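Local atomic coordinates of methyltransferase-like protein (Saccharopolyspora spinosa, PDB entry 4PNE), a protein that catalyses a [4+2] cycloaddition in spinosyn biosynthesis and is built like an S-adenosylmethionine-dependent methyltransferase, here with S-adenosyl-L-homocysteine bound. Residues G120-S124 with Q125-A129; L154-D158 with N159-A163; T81-V84 with A85-V89; I180-I183 with L184-L187. All coordinates share one frame; numbering follows the deposited sequence.

Along the chain the order is interactions 3, 1, 2, 4. All four belong to the sheet and flanking helices of a methyltransferase-like fold. Interaction 1 joins strand 117-122 to helix 125-138; of the four, it makes the contact with the bound S-adenosyl-L-homocysteine. Interaction 2 leads into strand 161-167, and interaction 4 lies on helix 176-186, the next helix in the chain. Their centres are about 7 Å apart, and a salt bridge from Asp158 to Arg185 ties them together. Interaction 1 meets interaction 2 where Ile121 packs on Leu154 and Tyr156. Interaction 3, on helix 73-88, touches interaction 2 through Thr88 and Ala163. Interactions 1 and 3 are each centred about 19 Å from the centre of interaction 2.

Interaction 1 (G120-S124 with Q125-A129); sequences GITVS and QVQVA. With SAH (S-adenosyl-L-homocysteine), chain C.
Thr122 and Gln127 meet through their polar ends and together hold the ribose of S-adenosyl-L-homocysteine. Thr122 OG1 donates to Gln127 OE1 at 2.8 Å, in the carbonyl plane. The same OG1 accepts from SAH O2', and Gln127 OE1 accepts from SAH O3' at 2.8 Å. Each side chain therefore takes one ribose hydroxyl. OG1 stands anti to the Thr122 backbone N (chi1 172°), where it also accepts from Ser124 N at 3.1 Å in an ST turn. Gln127 extends beyond CG, which carries its amide across to the sugar. This is the end of the second strand of a Rossmann-like methyltransferase fold, running straight into helix 125-138. Many relatives hold both ribose hydroxyls there with one acidic residue. Val123 turns away from the helix and lays CG1 over the adenine, 3.4 Å from SAH N1. Ser124 is the N-cap: its OG accepts from Gln127 N at 3.2 Å and is also hydrogen-bonded to Asp44. Thr122 CG2 presses on Val128 CG2 at 3.5 Å, tighter than usual for two methyls. The first turn of the helix continues with Val128 N bonded to Ser124 O.

Interaction 2 (L154-D158 with N159-A163); sequences LPYPD and NAFDA
The Tyr156 ring lies between Pro155 and Phe161. Pro155 CG sits over the centre of one face, 3.7 Å above the plane of the Tyr156 ring. Phe161 approaches the opposite face. The Phe161 ring comes in by its edge, and Tyr156 CG lies near the Phe161 plane. The planes are 87° apart and the ring centroids 5.2 Å, so this is a T-shaped stack. Its closest atoms are Tyr156 CG and Phe161 CE2, at 3.7 Å. CE2 and CZ do the touching. Phe161 CZ sits over the centre of the tyrosine ring, and CE2 lies toward Tyr156 CG and CD2.

The chain between the rings makes the turn. Asn159 takes left-handed helical backbone angles (phi 58°, psi 48°), and the chain turns a corner there. Ala160 then points its methyl back at the first segment. Ala160 CB is 3.4 Å from Pro157 O and 4.3 Å from Pro157 CD. A looser contact joins Ala160 CB to Tyr156 CB at 4.5 Å. The rest of the turn is exposed. Asp158 OD1 forms a salt bridge with Arg185, and Asn159 OD1 is hydrogen-bonded to Lys299 NZ.

The two rings pack against the sheet and a helix. Both touch Thr119 of strand 117-122, Leu97 of strand 95-99 and Val186 of helix 176-186. The turn thus leads the chain into strand 161-167, with helix 176-186 and strands 95-99 and 117-122 around the two rings.

Interaction 3 (T81-V84 with A85-V89); sequences TDLV and AERTV
Ala85 N donates to Thr81 O at 2.9 Å, the regular i to i+4 bond of helix 73-88. The Ala85 methyl rests beside the same carbonyl and packs on Val110 of helix 105-113. Glu86 repeats the bond, from its N to Asp82 O. Its extended side chain leaves along the surface, with Glu86 CG 3.3 Å from Asp82 O. The Asp82 carboxylate itself is salt-bridged to Arg109.

Arg87 breaks the regularity. Its N makes only weak bonds, to Leu83 O and to Val84 O. The side chain compensates in part. It runs extended from CG to NE, side by side with Leu83, and brings Arg87 NH1 to 2.8 Å from Leu83 O. That bond is also weak, because its angle is 129°. Leu83 CB lies over one face of the guanidinium, and Leu83 CD2 is 3.7 Å from Arg87 NH1. Arg87 NE is salt-bridged to Glu241.

Thr88 points back along the helix. With chi1 at 59°, Thr88 OG1 stands between the backbone N and the carbonyl carbon and donates to Val84 O at 2.8 Å. It approaches from above the carbonyl plane rather than along a lone pair. The same OG1 is hydrogen-bonded to Trp165 NE1. Val89 closes the segment: Val89 N bonds to Ala85 O at 2.8 Å, which Thr88 N also uses.

The last turn is therefore served partly by side chains. Leu83 O and Val84 O, where the main-chain bonds weaken, take donors from Arg87 and Thr88. Both of these residues also bind partners beyond the helix, so the same polar groups tie its end to the sheet.

Interaction 4 (I180-I183 with L184-L187); sequences IREI and LRVL
Glu182 and Arg185 form an i to i+3 salt bridge on helix 176-186, the helix of the beta-alpha-beta crossover between strands 161-167 and 191-200. The grip is side-on and doubled. Arg185 NE donates to Glu182 OE1 at 2.8 Å, and Arg185 NH2 donates to Glu182 OE2 at 3.0 Å. Both bonds are nearly straight, at 175°. Each oxygen is met on its syn side. The acceptors lie in the guanidinium plane, yet the carboxylate is turned 31° from it. Bends at chi2 of Glu182 and chi3 of Arg185 bring the two ends together. Glu182 OE2 also accepts from Leu154 N, and Arg185 NH1 is hydrogen-bonded to Tyr156 O. These partners fix the pair against the loop beside it.

The buried face is apolar and packed. Ile183 and Leu187 lie side by side, with Ile183 CG2 4.0 Å from Leu187 CD1. Ile183 also packs on Val99 and Ala164 of the sheet, and Leu187 on Phe235. Leu187 N bonds to Ile183 O at 3.0 Å, and Leu187 is the first residue to leave helical angles.

The outer side is looser. Arg181 is exposed and starts out away from residues 184-187; its side chain makes no contact with them. Only its carbonyl takes part, accepting from Arg185 N. Val186, by contrast, is buried beside the salt bridge: Val186 CG1 lies 3.4 Å above the plane of the Arg185 guanidinium, offset toward the rim.

Interaction 1 (G120-S124 with Q125-A129)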
loop_
_atom_site.group_PDB
_atom_site.type_symbol
_atom_site.label_atom_id
_atom_site.label_comp_id
_atom_site.label_asym_id
_atom_site.label_seq_id
_atom_site.Cartn_x
_atom_site.Cartn_y
_atom_site.Cartn_z
ATOM N N GLY A 120 -4.114 -1.126 -12.047
ATOM C CA GLY A 120 -4.298 -0.927 -10.616
ATOM C C GLY A 120 -5.534 -1.622 -10.133
ATOM O O GLY A 120 -6.594 -1.430 -10.721
ATOM N N ILE A 121 -5.439 -2.434 -9.095
ATOM C CA ILE A 121 -6.587 -3.125 -8.556
ATOM C C ILE A 121 -6.832 -2.767 -7.095
ATOM O O ILE A 121 -5.900 -2.561 -6.327
ATOM C CB ILE A 121 -6.468 -4.653 -8.679
ATOM C CG1 ILE A 121 -5.254 -5.196 -7.924
ATOM C CG2 ILE A 121 -6.351 -5.037 -10.139
ATOM C CD1 ILE A 121 -5.232 -6.731 -7.810
ATOM N N THR A 122 -8.104 -2.649 -6.745
ATOM C CA THR A 122 -8.499 -2.387 -5.382
ATOM C C THR A 122 -9.847 -3.051 -5.133
ATOM O O THR A 122 -10.555 -3.352 -6.077
ATOM C CB THR A 122 -8.583 -0.897 -5.093
ATOM O OG1 THR A 122 -9.150 -0.710 -3.784
ATOM C CG2 THR A 122 -9.437 -0.178 -6.143
ATOM N N VAL A 123 -10.207 -3.264 -3.882
ATOM C CA VAL A 123 -11.521 -3.844 -3.569
ATOM C C VAL A 123 -12.563 -2.773 -3.241
ATOM O O VAL A 123 -13.716 -3.091 -2.972
ATOM C CB VAL A 123 -11.398 -4.842 -2.421
ATOM C CG1 VAL A 123 -10.711 -6.102 -2.940
ATOM C CG2 VAL A 123 -10.611 -4.255 -1.226
ATOM N N SER A 124 -12.133 -1.522 -3.307
ATOM C CA SER A 124 -13.006 -0.386 -3.055
ATOM C C SER A 124 -13.515 0.218 -4.347
ATOM O O SER A 124 -12.727 0.785 -5.095
ATOM C CB SER A 124 -12.245 0.667 -2.261
ATOM O OG SER A 124 -12.988 1.868 -2.152
ATOM N N GLN A 125 -14.840 0.183 -4.583
ATOM C CA GLN A 125 -15.407 0.801 -5.783
ATOM C C GLN A 125 -15.287 2.327 -5.760
ATOM O O GLN A 125 -15.162 2.961 -6.804
ATOM C CB GLN A 125 -16.866 0.389 -5.952
ATOM C CG GLN A 125 -17.050 -1.080 -6.081
ATOM C CD GLN A 125 -18.495 -1.487 -6.216
ATOM O OE1 GLN A 125 -18.929 -1.906 -7.284
ATOM N NE2 GLN A 125 -19.247 -1.368 -5.133
ATOM N N VAL A 126 -15.313 2.923 -4.565
ATOM C CA VAL A 126 -15.034 4.334 -4.442
ATOM C C VAL A 126 -13.668 4.628 -5.005
ATOM O O VAL A 126 -13.495 5.552 -5.763
ATOM C CB VAL A 126 -15.116 4.807 -2.969
ATOM C CG1 VAL A 126 -14.509 6.177 -2.806
ATOM C CG2 VAL A 126 -16.581 4.788 -2.474
ATOM N N GLN A 127 -12.663 3.856 -4.612
ATOM C CA GLN A 127 -11.311 4.127 -5.114
ATOM C C GLN A 127 -11.179 3.906 -6.640
ATOM O O GLN A 127 -10.494 4.669 -7.323
ATOM C CB GLN A 127 -10.283 3.278 -4.346
ATOM C CG GLN A 127 -10.106 3.760 -2.929
ATOM C CD GLN A 127 -9.122 2.947 -2.140
ATOM O OE1 GLN A 127 -8.881 1.785 -2.436
ATOM N NE2 GLN A 127 -8.635 3.520 -1.084
ATOM N N VAL A 128 -11.827 2.888 -7.167
ATOM C CA VAL A 128 -11.813 2.659 -8.597
ATOM C C VAL A 128 -12.309 3.883 -9.333
ATOM O O VAL A 128 -11.656 4.395 -10.259
ATOM C CB VAL A 128 -12.669 1.429 -8.986
ATOM C CG1 VAL A 128 -12.829 1.333 -10.515
ATOM C CG2 VAL A 128 -12.042 0.181 -8.405
ATOM N N ALA A 129 -13.463 4.384 -8.897
ATOM C CA ALA A 129 -14.063 5.530 -9.541
ATOM C C ALA A 129 -13.206 6.795 -9.463
ATOM O O ALA A 129 -13.048 7.503 -10.449
ATOM C CB ALA A 129 -15.450 5.800 -8.925
HETATM N N SAH C . -1.032 1.185 -2.594
HETATM C CA SAH C . -1.896 2.337 -2.317
HETATM C CB SAH C . -2.985 2.071 -1.282
HETATM C CG SAH C . -2.614 1.344 -0.013
HETATM S SD SAH C . -4.003 1.308 1.130
HETATM C C SAH C . -1.046 3.502 -1.890
HETATM O O SAH C . -1.518 4.625 -1.901
HETATM O OXT SAH C . 0.144 3.318 -1.622
HETATM C "C5'" SAH C . -4.434 -0.439 0.921
HETATM C "C4'" SAH C . -5.077 -0.759 -0.421
HETATM O "O4'" SAH C . -5.167 -2.170 -0.580
HETATM C "C3'" SAH C . -6.496 -0.242 -0.572
HETATM O "O3'" SAH C . -6.557 0.351 -1.856
HETATM C "C2'" SAH C . -7.355 -1.491 -0.466
HETATM O "O2'" SAH C . -8.629 -1.456 -1.107
HETATM C "C1'" SAH C . -6.425 -2.532 -1.086
HETATM N N9 SAH C . -6.804 -3.915 -0.737
HETATM C C8 SAH C . -7.086 -4.474 0.466
HETATM N N7 SAH C . -7.432 -5.770 0.296
HETATM C C5 SAH C . -7.386 -6.034 -1.024
HETATM C C6 SAH C . -7.654 -7.165 -1.767
HETATM N N6 SAH C . -8.022 -8.301 -1.195
HETATM N N1 SAH C . -7.496 -7.126 -3.106
HETATM C C2 SAH C . -7.097 -5.971 -3.746
HETATM N N3 SAH C . -6.876 -4.831 -3.027
HETATM C C4 SAH C . -6.992 -4.880 -1.681
#

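Interaction 2 (L154-D158 with N159-A163)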
loop_
_atom_site.group_PDB
_atom_site.type_symbol
_atom_site.label_atom_id
_atom_site.label_comp_id
_atom_site.label_asym_id
_atom_site.label_seq_id
_atom_site.Cartn_x
_atom_site.Cartn_y
_atom_site.Cartn_z
ATOM N N LEU A 154 -6.886 -13.415 -8.867
ATOM C CA LEU A 154 -6.628 -12.515 -9.970
ATOM C C LEU A 154 -7.165 -13.091 -11.266
ATOM O O LEU A 154 -6.957 -14.274 -11.532
ATOM C CB LEU A 154 -5.128 -12.268 -10.097
ATOM C CG LEU A 154 -4.469 -11.555 -8.918
ATOM C CD1 LEU A 154 -2.956 -11.489 -9.190
ATOM C CD2 LEU A 154 -5.033 -10.178 -8.712
ATOM N N PRO A 155 -7.814 -12.245 -12.090
ATOM C CA PRO A 155 -8.398 -12.751 -13.346
ATOM C C PRO A 155 -7.365 -12.959 -14.457
ATOM O O PRO A 155 -7.693 -13.490 -15.519
ATOM C CB PRO A 155 -9.381 -11.649 -13.725
ATOM C CG PRO A 155 -8.767 -10.407 -13.176
ATOM C CD PRO A 155 -8.177 -10.833 -11.853
ATOM N N TYR A 156 -6.118 -12.595 -14.199
ATOM C CA TYR A 156 -5.121 -12.505 -15.242
ATOM C C TYR A 156 -4.480 -13.853 -15.516
ATOM O O TYR A 156 -4.402 -14.699 -14.622
ATOM C CB TYR A 156 -4.055 -11.481 -14.840
ATOM C CG TYR A 156 -4.685 -10.220 -14.336
ATOM C CD1 TYR A 156 -5.397 -9.414 -15.190
ATOM C CD2 TYR A 156 -4.586 -9.856 -13.000
ATOM C CE1 TYR A 156 -6.017 -8.262 -14.730
ATOM C CE2 TYR A 156 -5.185 -8.721 -12.527
ATOM C CZ TYR A 156 -5.900 -7.922 -13.397
ATOM O OH TYR A 156 -6.504 -6.785 -12.937
ATOM N N PRO A 157 -4.017 -14.063 -16.750
ATOM C CA PRO A 157 -3.303 -15.300 -17.064
ATOM C C PRO A 157 -1.962 -15.373 -16.357
ATOM O O PRO A 157 -1.410 -14.333 -15.939
ATOM C CB PRO A 157 -3.126 -15.230 -18.587
ATOM C CG PRO A 157 -3.339 -13.820 -18.970
ATOM C CD PRO A 157 -4.093 -13.136 -17.893
ATOM N N ASP A 158 -1.443 -16.589 -16.200
ATOM C CA ASP A 158 -0.073 -16.760 -15.738
ATOM C C ASP A 158 0.877 -15.919 -16.566
ATOM O O ASP A 158 0.671 -15.773 -17.770
ATOM C CB ASP A 158 0.411 -18.197 -15.855
ATOM C CG ASP A 158 -0.396 -19.184 -15.039
ATOM O OD1 ASP A 158 -1.450 -18.837 -14.465
ATOM O OD2 ASP A 158 0.051 -20.352 -15.015
ATOM N N ASN A 159 1.936 -15.400 -15.942
ATOM C CA ASN A 159 3.037 -14.775 -16.684
ATOM C C ASN A 159 2.566 -13.604 -17.553
ATOM O O ASN A 159 2.908 -13.513 -18.727
ATOM C CB ASN A 159 3.748 -15.830 -17.563
ATOM C CG ASN A 159 4.131 -17.081 -16.784
ATOM O OD1 ASN A 159 4.848 -17.016 -15.797
ATOM N ND2 ASN A 159 3.650 -18.238 -17.243
ATOM N N ALA A 160 1.781 -12.708 -16.950
ATOM C CA ALA A 160 1.198 -11.532 -17.618
ATOM C C ALA A 160 1.939 -10.222 -17.351
ATOM O O ALA A 160 1.908 -9.307 -18.177
ATOM C CB ALA A 160 -0.229 -11.372 -17.191
ATOM N N PHE A 161 2.581 -10.108 -16.189
ATOM C CA PHE A 161 3.132 -8.820 -15.752
ATOM C C PHE A 161 4.638 -8.849 -15.569
ATOM O O PHE A 161 5.183 -9.807 -15.034
ATOM C CB PHE A 161 2.501 -8.383 -14.426
ATOM C CG PHE A 161 1.052 -8.109 -14.527
ATOM C CD1 PHE A 161 0.616 -6.886 -14.912
ATOM C CD2 PHE A 161 0.144 -9.082 -14.217
ATOM C CE1 PHE A 161 -0.717 -6.619 -15.014
ATOM C CE2 PHE A 161 -1.214 -8.843 -14.328
ATOM C CZ PHE A 161 -1.645 -7.611 -14.724
ATOM N N ASP A 162 5.315 -7.774 -15.960
ATOM C CA ASP A 162 6.741 -7.626 -15.746
ATOM C C ASP A 162 7.089 -7.274 -14.296
ATOM O O ASP A 162 8.185 -7.567 -13.819
ATOM C CB ASP A 162 7.310 -6.539 -16.662
ATOM C CG ASP A 162 7.065 -6.830 -18.138
ATOM O OD1 ASP A 162 7.763 -7.696 -18.696
ATOM O OD2 ASP A 162 6.168 -6.226 -18.764
ATOM N N ALA A 163 6.158 -6.624 -13.607
ATOM C CA ALA A 163 6.397 -6.151 -12.260
ATOM C C ALA A 163 5.095 -5.987 -11.525
ATOM O O ALA A 163 4.008 -5.989 -12.130
ATOM C CB ALA A 163 7.140 -4.843 -12.273
#

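Interaction 3 (T81-V84 with A85-V89)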
loop_
_atom_site.group_PDB
_atom_site.type_symbol
_atom_site.label_atom_id
_atom_site.label_comp_id
_atom_site.label_asym_id
_atom_site.label_seq_id
_atom_site.Cartn_x
_atom_site.Cartn_y
_atom_site.Cartn_z
ATOM N N THR A 81 7.056 6.446 -2.870
ATOM C CA THR A 81 6.622 5.974 -4.182
ATOM C C THR A 81 7.789 5.895 -5.163
ATOM O O THR A 81 7.950 4.888 -5.883
ATOM C CB THR A 81 5.510 6.886 -4.742
ATOM O OG1 THR A 81 4.335 6.731 -3.937
ATOM C CG2 THR A 81 5.133 6.524 -6.200
ATOM N N ASP A 82 8.593 6.960 -5.200
ATOM C CA ASP A 82 9.739 7.040 -6.117
ATOM C C ASP A 82 10.779 5.963 -5.831
ATOM O O ASP A 82 11.354 5.353 -6.756
ATOM C CB ASP A 82 10.397 8.415 -6.034
ATOM C CG ASP A 82 9.497 9.542 -6.548
ATOM O OD1 ASP A 82 8.481 9.245 -7.210
ATOM O OD2 ASP A 82 9.823 10.732 -6.289
ATOM N N LEU A 83 11.008 5.686 -4.562
ATOM C CA LEU A 83 11.929 4.616 -4.177
ATOM C C LEU A 83 11.428 3.257 -4.652
ATOM O O LEU A 83 12.197 2.454 -5.158
ATOM C CB LEU A 83 12.103 4.559 -2.661
ATOM C CG LEU A 83 12.834 5.743 -2.073
ATOM C CD1 LEU A 83 12.703 5.727 -0.558
ATOM C CD2 LEU A 83 14.324 5.649 -2.481
ATOM N N VAL A 84 10.136 3.017 -4.503
ATOM C CA VAL A 84 9.565 1.773 -4.943
ATOM C C VAL A 84 9.653 1.667 -6.483
ATOM O O VAL A 84 10.020 0.630 -7.024
ATOM C CB VAL A 84 8.118 1.625 -4.458
ATOM C CG1 VAL A 84 7.432 0.391 -5.097
ATOM C CG2 VAL A 84 8.127 1.506 -2.939
ATOM N N ALA A 85 9.374 2.758 -7.183
ATOM C CA ALA A 85 9.432 2.719 -8.638
ATOM C C ALA A 85 10.854 2.439 -9.113
ATOM O O ALA A 85 11.057 1.704 -10.102
ATOM C CB ALA A 85 8.922 4.001 -9.220
ATOM N N GLU A 86 11.851 3.032 -8.456
ATOM C CA GLU A 86 13.253 2.783 -8.810
ATOM C C GLU A 86 13.584 1.306 -8.808
ATOM O O GLU A 86 14.330 0.808 -9.651
ATOM C CB GLU A 86 14.209 3.462 -7.827
ATOM C CG GLU A 86 14.430 4.939 -7.972
ATOM C CD GLU A 86 15.506 5.419 -6.995
ATOM O OE1 GLU A 86 15.371 6.528 -6.425
ATOM O OE2 GLU A 86 16.466 4.655 -6.765
ATOM N N ARG A 87 12.994 0.584 -7.868
ATOM C CA ARG A 87 13.344 -0.807 -7.613
ATOM C C ARG A 87 12.540 -1.781 -8.462
ATOM O O ARG A 87 12.872 -2.973 -8.527
ATOM C CB ARG A 87 13.143 -1.123 -6.126
ATOM C CG ARG A 87 14.151 -0.479 -5.199
ATOM C CD ARG A 87 13.544 -0.246 -3.808
ATOM N NE ARG A 87 14.466 0.368 -2.859
ATOM C CZ ARG A 87 14.986 1.591 -2.980
ATOM N NH1 ARG A 87 14.723 2.352 -4.044
ATOM N NH2 ARG A 87 15.820 2.049 -2.048
ATOM N N THR A 88 11.507 -1.274 -9.146
ATOM C CA THR A 88 10.530 -2.147 -9.779
ATOM C C THR A 88 10.245 -1.824 -11.246
ATOM O O THR A 88 9.824 -2.703 -11.982
ATOM C CB THR A 88 9.188 -2.127 -9.029
ATOM O OG1 THR A 88 8.671 -0.789 -8.998
ATOM C CG2 THR A 88 9.376 -2.630 -7.646
ATOM N N VAL A 89 10.488 -0.592 -11.678
ATOM C CA VAL A 89 10.198 -0.198 -13.054
ATOM C C VAL A 89 11.548 -0.119 -13.727
ATOM O O VAL A 89 12.257 0.869 -13.604
ATOM C CB VAL A 89 9.437 1.134 -13.136
ATOM C CG1 VAL A 89 9.214 1.570 -14.576
ATOM C CG2 VAL A 89 8.089 1.020 -12.406
#

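Interaction 4 (I180-I183 with L184-L187)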
loop_
_atom_site.group_PDB
_atom_site.type_symbol
_atom_site.label_atom_id
_atom_site.label_comp_id
_atom_site.label_asym_id
_atom_site.label_seq_id
_atom_site.Cartn_x
_atom_site.Cartn_y
_atom_site.Cartn_z
ATOM N N ILE A 180 -0.133 -13.543 -2.238
ATOM C CA ILE A 180 1.262 -13.616 -2.630
ATOM C C ILE A 180 1.477 -14.684 -3.726
ATOM O O ILE A 180 2.187 -14.446 -4.705
ATOM C CB ILE A 180 2.140 -13.909 -1.409
ATOM C CG1 ILE A 180 2.235 -12.653 -0.519
ATOM C CG2 ILE A 180 3.533 -14.354 -1.850
ATOM C CD1 ILE A 180 2.833 -12.931 0.810
ATOM N N ARG A 181 0.861 -15.853 -3.572
ATOM C CA ARG A 181 0.952 -16.883 -4.596
ATOM C C ARG A 181 0.312 -16.420 -5.922
ATOM O O ARG A 181 0.802 -16.771 -6.990
ATOM C CB ARG A 181 0.308 -18.181 -4.113
ATOM C CG ARG A 181 1.080 -18.799 -2.978
ATOM C CD ARG A 181 0.648 -20.223 -2.671
ATOM N NE ARG A 181 -0.745 -20.287 -2.249
ATOM C CZ ARG A 181 -1.176 -20.157 -0.993
ATOM N NH1 ARG A 181 -0.334 -19.928 0.005
ATOM N NH2 ARG A 181 -2.477 -20.234 -0.741
ATOM N N GLU A 182 -0.749 -15.629 -5.863
ATOM C CA GLU A 182 -1.368 -15.137 -7.087
ATOM C C GLU A 182 -0.462 -14.147 -7.809
ATOM O O GLU A 182 -0.338 -14.158 -9.046
ATOM C CB GLU A 182 -2.701 -14.474 -6.758
ATOM C CG GLU A 182 -3.843 -15.454 -6.649
ATOM C CD GLU A 182 -4.168 -16.099 -7.992
ATOM O OE1 GLU A 182 -3.575 -17.160 -8.338
ATOM O OE2 GLU A 182 -5.000 -15.511 -8.722
ATOM N N ILE A 183 0.170 -13.279 -7.034
ATOM C CA ILE A 183 1.099 -12.330 -7.633
ATOM C C ILE A 183 2.235 -13.089 -8.320
ATOM O O ILE A 183 2.633 -12.752 -9.449
ATOM C CB ILE A 183 1.667 -11.309 -6.598
ATOM C CG1 ILE A 183 0.554 -10.418 -6.071
ATOM C CG2 ILE A 183 2.721 -10.439 -7.255
ATOM C CD1 ILE A 183 0.910 -9.650 -4.838
ATOM N N LEU A 184 2.768 -14.106 -7.652
ATOM C CA LEU A 184 3.827 -14.911 -8.250
ATOM C C LEU A 184 3.343 -15.542 -9.545
ATOM O O LEU A 184 4.080 -15.552 -10.527
ATOM C CB LEU A 184 4.295 -15.990 -7.280
ATOM C CG LEU A 184 5.507 -16.803 -7.749
ATOM C CD1 LEU A 184 6.762 -15.992 -7.643
ATOM C CD2 LEU A 184 5.637 -18.043 -6.869
ATOM N N ARG A 185 2.120 -16.061 -9.529
ATOM C CA ARG A 185 1.541 -16.705 -10.702
ATOM C C ARG A 185 1.485 -15.754 -11.905
ATOM O O ARG A 185 1.884 -16.127 -13.026
ATOM C CB ARG A 185 0.121 -17.212 -10.414
ATOM C CG ARG A 185 -0.514 -18.009 -11.579
ATOM C CD ARG A 185 -1.894 -18.560 -11.244
ATOM N NE ARG A 185 -2.868 -17.490 -11.002
ATOM C CZ ARG A 185 -3.397 -16.724 -11.959
ATOM N NH1 ARG A 185 -3.061 -16.922 -13.235
ATOM N NH2 ARG A 185 -4.283 -15.784 -11.642
ATOM N N VAL A 186 0.965 -14.544 -11.703
ATOM C CA VAL A 186 0.743 -13.639 -12.837
ATOM C C VAL A 186 1.990 -12.823 -13.219
ATOM O O VAL A 186 2.002 -12.216 -14.273
ATOM C CB VAL A 186 -0.448 -12.670 -12.583
ATOM C CG1 VAL A 186 -1.703 -13.435 -12.224
ATOM C CG2 VAL A 186 -0.107 -11.680 -11.465
ATOM N N LEU A 187 3.041 -12.818 -12.399
ATOM C CA LEU A 187 4.320 -12.271 -12.833
ATOM C C LEU A 187 4.944 -13.187 -13.869
ATOM O O LEU A 187 4.791 -14.405 -13.778
ATOM C CB LEU A 187 5.302 -12.116 -11.673
ATOM C CG LEU A 187 5.102 -10.929 -10.747
ATOM C CD1 LEU A 187 5.969 -11.087 -9.537
ATOM C CD2 LEU A 187 5.459 -9.650 -11.454
#